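Local coordinates for uncharacterized protein DUF2179 (Eubacterium ventriosum, PDB 3HLU) that is of unknown function but forms the C-terminal DUF2179 domain of a predicted membrane protein of the YitT family, at residues 33-38 and 48-53; 9-14 and 73-78; 19-24 and 67-72; 29-34 and 60-65. All coordinates share one frame; numbering follows the deposited sequence.

Contact 1 of 4, residues 33-38 and 48-53; sequences VTMLQA and EVIMCV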
loop_
_atom_site.group_PDB
_atom_site.type_symbol
_atom_site.label_atom_id
_atom_site.label_comp_id
_atom_site.label_asym_id
_atom_site.label_seq_id
_atom_site.Cartn_x
_atom_site.Cartn_y
_atom_site.Cartn_z
ATOM N N VAL A 33 9.939 4.694 11.998
ATOM C CA VAL A 33 8.868 4.644 11.024
ATOM C C VAL A 33 8.112 5.969 10.964
ATOM O O VAL A 33 8.058 6.729 11.950
ATOM C CB VAL A 33 7.897 3.455 11.293
ATOM C CG1 VAL A 33 8.679 2.210 11.681
ATOM C CG2 VAL A 33 6.889 3.794 12.364
ATOM N N THR A 34 7.557 6.254 9.790
ATOM C CA THR A 34 6.680 7.405 9.616
ATOM C C THR A 34 5.264 6.898 9.388
ATOM O O THR A 34 5.046 5.940 8.656
ATOM C CB THR A 34 7.080 8.260 8.403
ATOM O OG1 THR A 34 8.500 8.183 8.195
ATOM C CG2 THR A 34 6.661 9.699 8.629
HETATM N N MSE A 35 4.304 7.539 10.028
HETATM C CA MSE A 35 2.924 7.169 9.817
HETATM C C MSE A 35 2.331 7.991 8.675
HETATM O O MSE A 35 1.731 9.036 8.880
HETATM C CB MSE A 35 2.123 7.331 11.099
HETATM C CG MSE A 35 0.996 6.341 11.184
HETATM SE SE MSE A 35 1.664 4.508 11.293
HETATM C CE MSE A 35 1.817 4.400 13.215
ATOM N N LEU A 36 2.533 7.493 7.462
ATOM C CA LEU A 36 2.015 8.092 6.239
ATOM C C LEU A 36 0.495 7.969 6.062
ATOM O O LEU A 36 -0.150 7.036 6.554
ATOM C CB LEU A 36 2.723 7.462 5.044
ATOM C CG LEU A 36 2.189 7.843 3.667
ATOM C CD1 LEU A 36 2.214 9.359 3.505
ATOM C CD2 LEU A 36 2.995 7.164 2.551
ATOM N N GLN A 37 -0.077 8.932 5.353
ATOM C CA GLN A 37 -1.520 8.976 5.152
ATOM C C GLN A 37 -1.867 8.763 3.677
ATOM O O GLN A 37 -1.342 9.447 2.802
ATOM C CB GLN A 37 -2.083 10.305 5.664
ATOM C CG GLN A 37 -3.583 10.304 5.871
ATOM C CD GLN A 37 -3.978 11.135 7.071
ATOM O OE1 GLN A 37 -4.467 12.266 6.929
ATOM N NE2 GLN A 37 -3.746 10.588 8.271
ATOM N N ALA A 38 -2.748 7.804 3.409
ATOM C CA ALA A 38 -3.055 7.416 2.036
ATOM C C ALA A 38 -4.070 8.359 1.377
ATOM O O ALA A 38 -4.820 9.054 2.057
ATOM C CB ALA A 38 -3.549 5.968 1.993
ATOM N N GLU A 48 -4.302 5.095 7.254
ATOM C CA GLU A 48 -2.907 5.381 7.534
ATOM C C GLU A 48 -2.063 4.179 7.209
ATOM O O GLU A 48 -2.434 3.037 7.473
ATOM C CB GLU A 48 -2.707 5.637 9.014
ATOM C CG GLU A 48 -3.137 6.963 9.566
ATOM C CD GLU A 48 -2.596 7.126 10.980
ATOM O OE1 GLU A 48 -2.593 6.107 11.741
ATOM O OE2 GLU A 48 -2.152 8.258 11.308
ATOM N N VAL A 49 -0.883 4.456 6.699
ATOM C CA VAL A 49 0.029 3.420 6.301
ATOM C C VAL A 49 1.332 3.622 7.075
ATOM O O VAL A 49 1.711 4.751 7.342
ATOM C CB VAL A 49 0.220 3.505 4.768
ATOM C CG1 VAL A 49 1.596 3.034 4.327
ATOM C CG2 VAL A 49 -0.896 2.757 4.066
ATOM N N ILE A 50 1.990 2.535 7.475
ATOM C CA ILE A 50 3.330 2.632 8.054
ATOM C C ILE A 50 4.389 2.604 6.957
ATOM O O ILE A 50 4.472 1.656 6.183
ATOM C CB ILE A 50 3.646 1.484 9.052
ATOM C CG1 ILE A 50 2.618 1.405 10.166
ATOM C CG2 ILE A 50 5.026 1.653 9.649
ATOM C CD1 ILE A 50 2.785 0.177 11.009
HETATM N N MSE A 51 5.205 3.654 6.903
HETATM C CA MSE A 51 6.354 3.693 6.013
HETATM C C MSE A 51 7.665 3.458 6.769
HETATM O O MSE A 51 7.893 4.007 7.839
HETATM C CB MSE A 51 6.400 5.019 5.279
HETATM C CG MSE A 51 7.708 5.275 4.572
HETATM SE SE MSE A 51 7.484 6.872 3.488
HETATM C CE MSE A 51 5.877 7.612 4.356
ATOM N N CYS A 52 8.533 2.638 6.203
ATOM C CA CYS A 52 9.764 2.320 6.869
ATOM C C CYS A 52 10.804 1.894 5.847
ATOM O O CYS A 52 10.558 1.017 5.028
ATOM C CB CYS A 52 9.524 1.220 7.895
ATOM S SG CYS A 52 10.973 0.802 8.898
ATOM N N VAL A 53 11.965 2.540 5.886
ATOM C CA VAL A 53 13.093 2.117 5.070
ATOM C C VAL A 53 13.913 1.138 5.883
ATOM O O VAL A 53 14.112 1.330 7.081
ATOM C CB VAL A 53 13.971 3.297 4.658
ATOM C CG1 VAL A 53 13.153 4.320 3.880
ATOM C CG2 VAL A 53 14.593 3.942 5.893
#
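The carboxylate of E48 offers one face to M35, whose CG sits 3.6 Å from OE1 and about as far from CD and OE2. OE1 also forms a salt bridge with R18. The amide of Q37 is turned 43° from the carboxylate plane, and its NE2 lies 3.9 Å from E48 CG. With an alanine for E48, R18 would probably lose this charge partner and the flank of M35 its cover. Beyond this, M35 bends at chi2 and chi3, which sets SE against I50 CG1. The two strands form the beta hairpin of a four-stranded antiparallel sheet, and 34-37 lies on one of its outermost strands within the chain. T34 and M51 exchange two backbone hydrogen bonds, with M51 N at 2.9 Å from T34 O and T34 N at 3.0 Å from M51 O. V49 N gives a third to L36 O, at 2.7 Å. On the other face, M51 curls at chi3 (18°) and lays CE over L36, 3.4 Å from CD2. L36 and V49 both rest on Y12. At the start of the pairing, V33 CB meets I50 CG2 at 3.8 Å, and V33 CG1 meets C52 SG at 3.9 Å.

Contact 2 of 4, residues 9-14 and 73-78; sequences TMVYIV and AFMIVS
Y12 and I76 pair at the middle of the ladder between the first and last strands of a ferredoxin-like beta-alpha-beta-beta-alpha-beta fold. Strand 9-14 is interior to the sheet, and 74-77 is the outermost strand on that side within the chain. Y12 N reaches I76 O at 2.9 Å, and I76 N returns to Y12 O at 2.7 Å. V14 and F74 repeat this two-way exchange one hydrogen-bonded pair further along. S78 N closes the other end on M10 O at 3.1 Å. The non-hydrogen-bonded pairs V11 with V77 and I13 with M75 face the helices. There I13 CG1 and M75 CG lie side by side, 3.6 Å apart, and both residues reach V62 of helix 56-67.

Y12, V14, F74 and I76 share the opposite face. F74 takes the first torsion that puts CG between the backbone N and the carbonyl carbon (chi1 61°). This turns its ring under V14. V14 CB stands over one face in a CH-pi contact, 3.7 Å from the ring centroid and 22° off the normal. The Y12 ring has S78 OG at its edge, near its plane, 3.8 Å from CE1. That hydroxyl is hydrogen-bonded to Y12 OH of the second subunit, and Y12 OH of this chain to S78 OG of the second subunit. F74 and M75 also pair with a strand of that subunit, which carries the sheet across the interface. The chemistry is thus greasy on both faces, with a reciprocal pair of hydroxyl bonds that would tie the two chains together where their Y12 and S78 meet.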
loop_
_atom_site.group_PDB
_atom_site.type_symbol
_atom_site.label_atom_id
_atom_site.label_comp_id
_atom_site.label_asym_id
_atom_site.label_seq_id
_atom_site.Cartn_x
_atom_site.Cartn_y
_atom_site.Cartn_z
ATOM N N THR A 9 15.721 -0.735 1.376
ATOM C CA THR A 9 14.511 -0.586 0.555
ATOM C C THR A 9 13.283 -0.069 1.339
ATOM O O THR A 9 13.120 -0.362 2.528
ATOM C CB THR A 9 14.155 -1.905 -0.159
ATOM O OG1 THR A 9 12.934 -1.732 -0.900
ATOM C CG2 THR A 9 14.034 -3.067 0.864
HETATM N N MSE A 10 12.433 0.705 0.656
HETATM C CA MSE A 10 11.285 1.387 1.274
HETATM C C MSE A 10 10.066 0.469 1.374
HETATM O O MSE A 10 9.757 -0.271 0.431
HETATM C CB MSE A 10 10.915 2.628 0.464
HETATM C CG MSE A 10 9.496 3.064 0.664
HETATM SE SE MSE A 10 9.361 4.188 2.245
HETATM C CE MSE A 10 9.473 5.890 1.281
ATOM N N VAL A 11 9.364 0.519 2.504
ATOM C CA VAL A 11 8.291 -0.434 2.746
ATOM C C VAL A 11 7.022 0.182 3.299
ATOM O O VAL A 11 7.052 0.999 4.198
ATOM C CB VAL A 11 8.750 -1.562 3.669
ATOM C CG1 VAL A 11 7.570 -2.366 4.153
ATOM C CG2 VAL A 11 9.727 -2.442 2.941
ATOM N N TYR A 12 5.894 -0.225 2.749
ATOM C CA TYR A 12 4.622 0.200 3.300
ATOM C C TYR A 12 3.924 -0.991 3.943
ATOM O O TYR A 12 3.898 -2.081 3.397
ATOM C CB TYR A 12 3.752 0.837 2.222
ATOM C CG TYR A 12 4.483 1.885 1.408
ATOM C CD1 TYR A 12 5.176 1.536 0.259
ATOM C CD2 TYR A 12 4.474 3.226 1.785
ATOM C CE1 TYR A 12 5.839 2.491 -0.492
ATOM C CE2 TYR A 12 5.135 4.189 1.037
ATOM C CZ TYR A 12 5.815 3.812 -0.102
ATOM O OH TYR A 12 6.495 4.750 -0.851
ATOM N N ILE A 13 3.392 -0.784 5.132
ATOM C CA ILE A 13 2.715 -1.848 5.811
ATOM C C ILE A 13 1.278 -1.428 5.959
ATOM O O ILE A 13 0.993 -0.388 6.553
ATOM C CB ILE A 13 3.330 -2.101 7.184
ATOM C CG1 ILE A 13 4.765 -2.586 7.021
ATOM C CG2 ILE A 13 2.492 -3.095 7.993
ATOM C CD1 ILE A 13 5.507 -2.686 8.322
ATOM N N VAL A 14 0.384 -2.231 5.385
ATOM C CA VAL A 14 -1.044 -2.022 5.516
ATOM C C VAL A 14 -1.626 -2.909 6.594
ATOM O O VAL A 14 -1.613 -4.120 6.467
ATOM C CB VAL A 14 -1.775 -2.390 4.233
ATOM C CG1 VAL A 14 -3.261 -2.080 4.382
ATOM C CG2 VAL A 14 -1.168 -1.673 3.046
ATOM N N ALA A 73 -2.495 -8.274 7.798
ATOM C CA ALA A 73 -1.560 -7.237 7.391
ATOM C C ALA A 73 -0.723 -7.683 6.198
ATOM O O ALA A 73 -0.519 -8.876 5.961
ATOM C CB ALA A 73 -0.663 -6.848 8.546
ATOM N N PHE A 74 -0.252 -6.708 5.440
ATOM C CA PHE A 74 0.685 -6.990 4.369
ATOM C C PHE A 74 1.579 -5.782 4.099
ATOM O O PHE A 74 1.359 -4.687 4.622
ATOM C CB PHE A 74 -0.041 -7.425 3.100
ATOM C CG PHE A 74 -0.974 -6.395 2.567
ATOM C CD1 PHE A 74 -2.235 -6.237 3.118
ATOM C CD2 PHE A 74 -0.592 -5.565 1.534
ATOM C CE1 PHE A 74 -3.099 -5.273 2.637
ATOM C CE2 PHE A 74 -1.457 -4.604 1.046
ATOM C CZ PHE A 74 -2.714 -4.460 1.595
HETATM N N MSE A 75 2.586 -6.006 3.265
HETATM C CA MSE A 75 3.623 -5.029 3.010
HETATM C C MSE A 75 3.770 -4.801 1.532
HETATM O O MSE A 75 3.715 -5.731 0.745
HETATM C CB MSE A 75 4.957 -5.533 3.556
HETATM C CG MSE A 75 4.988 -5.653 5.057
HETATM SE SE MSE A 75 6.679 -6.355 5.713
HETATM C CE MSE A 75 6.391 -8.242 5.339
ATOM N N ILE A 76 3.975 -3.553 1.156
ATOM C CA ILE A 76 4.376 -3.246 -0.196
ATOM C C ILE A 76 5.830 -2.829 -0.211
ATOM O O ILE A 76 6.213 -1.846 0.421
ATOM C CB ILE A 76 3.500 -2.153 -0.811
ATOM C CG1 ILE A 76 2.045 -2.625 -0.829
ATOM C CG2 ILE A 76 3.978 -1.825 -2.204
ATOM C CD1 ILE A 76 1.045 -1.508 -0.961
ATOM N N VAL A 77 6.633 -3.600 -0.928
ATOM C CA VAL A 77 8.063 -3.357 -1.035
ATOM C C VAL A 77 8.417 -2.643 -2.337
ATOM O O VAL A 77 8.494 -3.271 -3.402
ATOM C CB VAL A 77 8.841 -4.673 -0.992
ATOM C CG1 VAL A 77 10.321 -4.404 -1.181
ATOM C CG2 VAL A 77 8.553 -5.419 0.310
ATOM N N SER A 78 8.663 -1.337 -2.225
ATOM C CA SER A 78 8.876 -0.429 -3.364
ATOM C C SER A 78 9.890 -0.910 -4.408
ATOM O O SER A 78 10.955 -1.432 -4.063
ATOM C CB SER A 78 9.279 0.952 -2.837
ATOM O OG SER A 78 8.402 1.972 -3.314
#

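Contact 3 of 4, residues 19-24 and 67-72; sequences KIIADR and KEVDPD
R24 and E68 cross at about a right angle, while V69 slides past R24 in the opposite direction. The guanidinium and carboxylate planes stand 85° apart, so the two groups do not pair flat. The carboxylate carbon of E68 lies at the guanidinium edge, near its plane. R24 NH2 gives a weak hydrogen bond of 3.3 Å to E68 OE2, straight enough at 159°, and this makes the salt bridge. R24 NH2 also bridges to E28, so two carboxylates draw on one nitrogen. The R24 chain bends at chi3 (57°), which turns NH1 toward the loop, 3.6 Å from V69 CG2. A leucine in place of R24 would probably leave E68 and E28 without their shared cation and take away the cover over V69 CG2.

V69 presents its other methyl to the helix. CG1 meets I21 CG1 at 3.8 Å and I20 CG2 at 4.0 Å, crossing both side chains obliquely. I21 runs on inward to L66 and I50, so V69 edges the hydrophobic interior while E68 stays at the surface. The loop is shaped by D70, whose OD1 accepts from D72 N at 2.7 Å in an Asx turn. The donor comes from above the carboxylate plane. D70 OD2 is held by S15 OG, in the loop before helix 18-28.

The contact joins the first helix to the turn that leads from the second helix into the last strand, with both helices packed on one face of the sheet, as in ferredoxin-like folds of the GlnB-like clan.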
loop_
_atom_site.group_PDB
_atom_site.type_symbol
_atom_site.label_atom_id
_atom_site.label_comp_id
_atom_site.label_asym_id
_atom_site.label_seq_id
_atom_site.Cartn_x
_atom_site.Cartn_y
_atom_site.Cartn_z
ATOM N N LYS A 19 -1.110 0.789 14.644
ATOM C CA LYS A 19 -0.532 1.474 15.801
ATOM C C LYS A 19 0.237 0.511 16.719
ATOM O O LYS A 19 1.359 0.774 17.138
ATOM C CB LYS A 19 -1.591 2.229 16.606
ATOM C CG LYS A 19 -0.992 2.814 17.886
ATOM C CD LYS A 19 -1.997 3.457 18.849
ATOM C CE LYS A 19 -1.244 4.038 20.058
ATOM N NZ LYS A 19 -2.073 4.966 20.890
ATOM N N ILE A 20 -0.378 -0.616 17.030
ATOM C CA ILE A 20 0.310 -1.689 17.742
ATOM C C ILE A 20 1.580 -2.174 17.025
ATOM O O ILE A 20 2.638 -2.315 17.634
ATOM C CB ILE A 20 -0.637 -2.878 17.948
ATOM C CG1 ILE A 20 -1.866 -2.426 18.745
ATOM C CG2 ILE A 20 0.073 -4.000 18.647
ATOM C CD1 ILE A 20 -2.955 -3.477 18.829
ATOM N N ILE A 21 1.472 -2.435 15.724
ATOM C CA ILE A 21 2.629 -2.869 14.950
ATOM C C ILE A 21 3.750 -1.845 14.961
ATOM O O ILE A 21 4.912 -2.192 15.126
ATOM C CB ILE A 21 2.272 -3.148 13.486
ATOM C CG1 ILE A 21 1.354 -4.360 13.392
ATOM C CG2 ILE A 21 3.545 -3.378 12.674
ATOM C CD1 ILE A 21 0.910 -4.674 11.985
ATOM N N ALA A 22 3.390 -0.582 14.757
ATOM C CA ALA A 22 4.360 0.498 14.730
ATOM C C ALA A 22 5.092 0.607 16.052
ATOM O O ALA A 22 6.294 0.826 16.063
ATOM C CB ALA A 22 3.695 1.805 14.388
ATOM N N ASP A 23 4.381 0.442 17.166
ATOM C CA ASP A 23 5.015 0.559 18.475
ATOM C C ASP A 23 6.012 -0.567 18.715
ATOM O O ASP A 23 7.136 -0.320 19.144
ATOM C CB ASP A 23 3.982 0.633 19.614
ATOM C CG ASP A 23 3.253 1.994 19.676
ATOM O OD1 ASP A 23 3.696 2.969 19.004
ATOM O OD2 ASP A 23 2.222 2.080 20.396
ATOM N N ARG A 24 5.606 -1.798 18.425
ATOM C CA ARG A 24 6.486 -2.945 18.610
ATOM C C ARG A 24 7.682 -2.912 17.667
ATOM O O ARG A 24 8.732 -3.477 17.965
ATOM C CB ARG A 24 5.719 -4.255 18.436
ATOM C CG ARG A 24 4.663 -4.492 19.493
ATOM C CD ARG A 24 4.113 -5.915 19.430
ATOM N NE ARG A 24 5.161 -6.928 19.564
ATOM C CZ ARG A 24 4.955 -8.241 19.446
ATOM N NH1 ARG A 24 3.738 -8.707 19.191
ATOM N NH2 ARG A 24 5.964 -9.093 19.576
ATOM N N LYS A 67 2.731 -11.661 11.766
ATOM C CA LYS A 67 2.093 -12.916 12.127
ATOM C C LYS A 67 1.583 -12.822 13.555
ATOM O O LYS A 67 0.514 -13.320 13.899
ATOM C CB LYS A 67 3.087 -14.064 11.987
ATOM C CG LYS A 67 3.481 -14.336 10.532
ATOM C CD LYS A 67 4.642 -15.319 10.392
ATOM C CE LYS A 67 5.227 -15.243 8.992
ATOM N NZ LYS A 67 6.506 -15.991 8.816
ATOM N N GLU A 68 2.349 -12.131 14.381
ATOM C CA GLU A 68 2.082 -12.086 15.800
ATOM C C GLU A 68 0.978 -11.095 16.172
ATOM O O GLU A 68 0.488 -11.109 17.294
ATOM C CB GLU A 68 3.386 -11.737 16.515
ATOM C CG GLU A 68 3.348 -11.786 18.030
ATOM C CD GLU A 68 4.714 -12.160 18.630
ATOM O OE1 GLU A 68 5.675 -12.418 17.851
ATOM O OE2 GLU A 68 4.812 -12.211 19.882
ATOM N N VAL A 69 0.576 -10.234 15.246
ATOM C CA VAL A 69 -0.308 -9.133 15.616
ATOM C C VAL A 69 -1.525 -9.042 14.729
ATOM O O VAL A 69 -2.647 -8.904 15.224
ATOM C CB VAL A 69 0.409 -7.790 15.509
ATOM C CG1 VAL A 69 -0.563 -6.656 15.764
ATOM C CG2 VAL A 69 1.563 -7.742 16.464
ATOM N N ASP A 70 -1.279 -9.089 13.420
ATOM C CA ASP A 70 -2.324 -9.001 12.414
ATOM C C ASP A 70 -1.931 -9.851 11.214
ATOM O O ASP A 70 -1.126 -9.440 10.374
ATOM C CB ASP A 70 -2.555 -7.552 11.988
ATOM C CG ASP A 70 -3.589 -7.420 10.867
ATOM O OD1 ASP A 70 -4.138 -8.454 10.420
ATOM O OD2 ASP A 70 -3.854 -6.274 10.423
ATOM N N PRO A 71 -2.504 -11.055 11.139
ATOM C CA PRO A 71 -2.351 -12.037 10.063
ATOM C C PRO A 71 -2.789 -11.500 8.708
ATOM O O PRO A 71 -2.365 -12.019 7.673
ATOM C CB PRO A 71 -3.300 -13.156 10.486
ATOM C CG PRO A 71 -3.387 -13.035 11.964
ATOM C CD PRO A 71 -3.326 -11.572 12.249
ATOM N N ASP A 72 -3.644 -10.487 8.704
ATOM C CA ASP A 72 -4.164 -9.972 7.444
ATOM C C ASP A 72 -3.332 -8.825 6.928
ATOM O O ASP A 72 -3.439 -8.453 5.761
ATOM C CB ASP A 72 -5.617 -9.562 7.592
ATOM C CG ASP A 72 -6.518 -10.750 7.894
ATOM O OD1 ASP A 72 -7.164 -10.741 8.979
ATOM O OD2 ASP A 72 -6.545 -11.706 7.065
#

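Contact 4 of 4, residues 29-34 and 60-65; sequences LDLGVT and VKVRNL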
loop_
_atom_site.group_PDB
_atom_site.type_symbol
_atom_site.label_atom_id
_atom_site.label_comp_id
_atom_site.label_asym_id
_atom_site.label_seq_id
_atom_site.Cartn_x
_atom_site.Cartn_y
_atom_site.Cartn_z
ATOM N N LEU A 29 12.584 -3.630 17.698
ATOM C CA LEU A 29 13.507 -3.618 16.559
ATOM C C LEU A 29 14.149 -2.235 16.327
ATOM O O LEU A 29 14.937 -2.049 15.407
ATOM C CB LEU A 29 12.803 -4.118 15.310
ATOM C CG LEU A 29 12.008 -5.409 15.529
ATOM C CD1 LEU A 29 11.185 -5.752 14.282
ATOM C CD2 LEU A 29 12.928 -6.564 15.925
ATOM N N ASP A 30 13.824 -1.275 17.185
ATOM C CA ASP A 30 14.438 0.055 17.125
ATOM C C ASP A 30 14.308 0.697 15.760
ATOM O O ASP A 30 15.124 1.542 15.380
ATOM C CB ASP A 30 15.917 0.000 17.528
ATOM C CG ASP A 30 16.135 -0.707 18.849
ATOM O OD1 ASP A 30 16.023 -0.035 19.913
ATOM O OD2 ASP A 30 16.415 -1.936 18.814
ATOM N N LEU A 31 13.278 0.298 15.023
ATOM C CA LEU A 31 13.068 0.820 13.686
ATOM C C LEU A 31 12.366 2.144 13.759
ATOM O O LEU A 31 11.426 2.317 14.544
ATOM C CB LEU A 31 12.232 -0.145 12.859
ATOM C CG LEU A 31 12.976 -1.382 12.387
ATOM C CD1 LEU A 31 11.967 -2.378 11.969
ATOM C CD2 LEU A 31 13.918 -1.016 11.260
ATOM N N GLY A 32 12.837 3.084 12.948
ATOM C CA GLY A 32 12.186 4.371 12.801
ATOM C C GLY A 32 11.176 4.332 11.672
ATOM O O GLY A 32 11.499 3.967 10.526
ATOM N N VAL A 33 9.939 4.694 11.998
ATOM C CA VAL A 33 8.868 4.644 11.024
ATOM C C VAL A 33 8.112 5.969 10.964
ATOM O O VAL A 33 8.058 6.729 11.950
ATOM C CB VAL A 33 7.897 3.455 11.293
ATOM C CG1 VAL A 33 8.679 2.210 11.681
ATOM C CG2 VAL A 33 6.889 3.794 12.364
ATOM N N THR A 34 7.557 6.254 9.790
ATOM C CA THR A 34 6.680 7.405 9.616
ATOM C C THR A 34 5.264 6.898 9.388
ATOM O O THR A 34 5.046 5.940 8.656
ATOM C CB THR A 34 7.080 8.260 8.403
ATOM O OG1 THR A 34 8.500 8.183 8.195
ATOM C CG2 THR A 34 6.661 9.699 8.629
ATOM N N VAL A 60 12.325 -9.624 7.327
ATOM C CA VAL A 60 11.944 -10.920 7.842
ATOM C C VAL A 60 11.511 -10.828 9.304
ATOM O O VAL A 60 10.533 -11.454 9.714
ATOM C CB VAL A 60 13.083 -11.917 7.682
ATOM C CG1 VAL A 60 12.731 -13.232 8.351
ATOM C CG2 VAL A 60 13.387 -12.113 6.199
ATOM N N LYS A 61 12.227 -10.042 10.093
ATOM C CA LYS A 61 11.823 -9.867 11.479
ATOM C C LYS A 61 10.450 -9.213 11.551
ATOM O O LYS A 61 9.606 -9.602 12.349
ATOM C CB LYS A 61 12.853 -9.045 12.261
ATOM C CG LYS A 61 14.267 -9.645 12.288
ATOM C CD LYS A 61 15.090 -9.076 13.456
ATOM C CE LYS A 61 16.600 -9.310 13.285
ATOM N NZ LYS A 61 17.224 -8.479 12.195
ATOM N N VAL A 62 10.233 -8.221 10.700
ATOM C CA VAL A 62 8.980 -7.474 10.690
ATOM C C VAL A 62 7.830 -8.373 10.287
ATOM O O VAL A 62 6.782 -8.384 10.914
ATOM C CB VAL A 62 9.054 -6.280 9.710
ATOM C CG1 VAL A 62 7.665 -5.776 9.361
ATOM C CG2 VAL A 62 9.890 -5.170 10.299
ATOM N N ARG A 63 8.048 -9.137 9.232
ATOM C CA ARG A 63 7.068 -10.107 8.795
ATOM C C ARG A 63 6.611 -11.036 9.923
ATOM O O ARG A 63 5.432 -11.346 10.052
ATOM C CB ARG A 63 7.637 -10.931 7.655
ATOM C CG ARG A 63 6.559 -11.548 6.845
ATOM C CD ARG A 63 7.076 -12.660 6.000
ATOM N NE ARG A 63 6.147 -12.910 4.915
ATOM C CZ ARG A 63 6.518 -13.357 3.723
ATOM N NH1 ARG A 63 7.808 -13.598 3.491
ATOM N NH2 ARG A 63 5.606 -13.549 2.767
ATOM N N ASN A 64 7.554 -11.475 10.743
ATOM C CA ASN A 64 7.237 -12.365 11.850
ATOM C C ASN A 64 6.478 -11.657 12.939
ATOM O O ASN A 64 5.715 -12.255 13.696
ATOM C CB ASN A 64 8.506 -13.005 12.396
ATOM C CG ASN A 64 9.043 -14.081 11.458
ATOM O OD1 ASN A 64 8.392 -14.430 10.463
ATOM N ND2 ASN A 64 10.231 -14.605 11.757
ATOM N N LEU A 65 6.671 -10.358 12.998
ATOM C CA LEU A 65 5.963 -9.555 13.952
ATOM C C LEU A 65 4.523 -9.397 13.488
ATOM O O LEU A 65 3.609 -9.284 14.297
ATOM C CB LEU A 65 6.672 -8.216 14.054
ATOM C CG LEU A 65 5.909 -7.007 14.563
ATOM C CD1 LEU A 65 5.514 -7.215 16.009
ATOM C CD2 LEU A 65 6.792 -5.783 14.405
#
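L31 and L29 reach V62 from the loop side, and this is where the packing is closer. L31 CD1 lies 3.9 Å from V62 CG2. L29 CD1 comes to the same methyl at 4.2 Å. It also approaches L65 CD2, but more loosely, at 4.4 Å. The two methyls of L29 part: CD1 goes inward, and CD2 goes to the aliphatic chain of K61. V62 and L65 are buried. Both also touch M25 of helix 18-28, and V62 reaches M54 and M75 of the sheet as well. The segment 29-34 is the connection from the first helix to the second strand of the ferredoxin-like fold, and it passes beside the second helix, 56-67. The solvent side is thinner. There L29 CD2 meets the aliphatic chain of K61, nearest at CD, 4.1 Å away, and the lysine chain then leads away from the loop. No hydrogen bond spans the two segments. The backbone of L31 is instead tied to M25.

Contacts 1 and 2 lie in one four-stranded antiparallel sheet, with centres 9 Å apart. Strands 48-54 and 9-14 are neighbours in it and bond through I50 with I13 and probably C52 with V11. Contacts 3 and 4, 10 Å apart, involve the two helices and the loops beside them. In sequence, contact 2 spans nearly the whole modelled chain, contact 3 falls within that span, and contacts 1 and 4 fall within contact 3. Contacts 1 and 4 share V33 and T34. A22 touches M35 and I50, and V62 touches I13 and M75, so the helices pack on the sheet. Contacts 1 and 2 also place the sheet's other face against the second subunit.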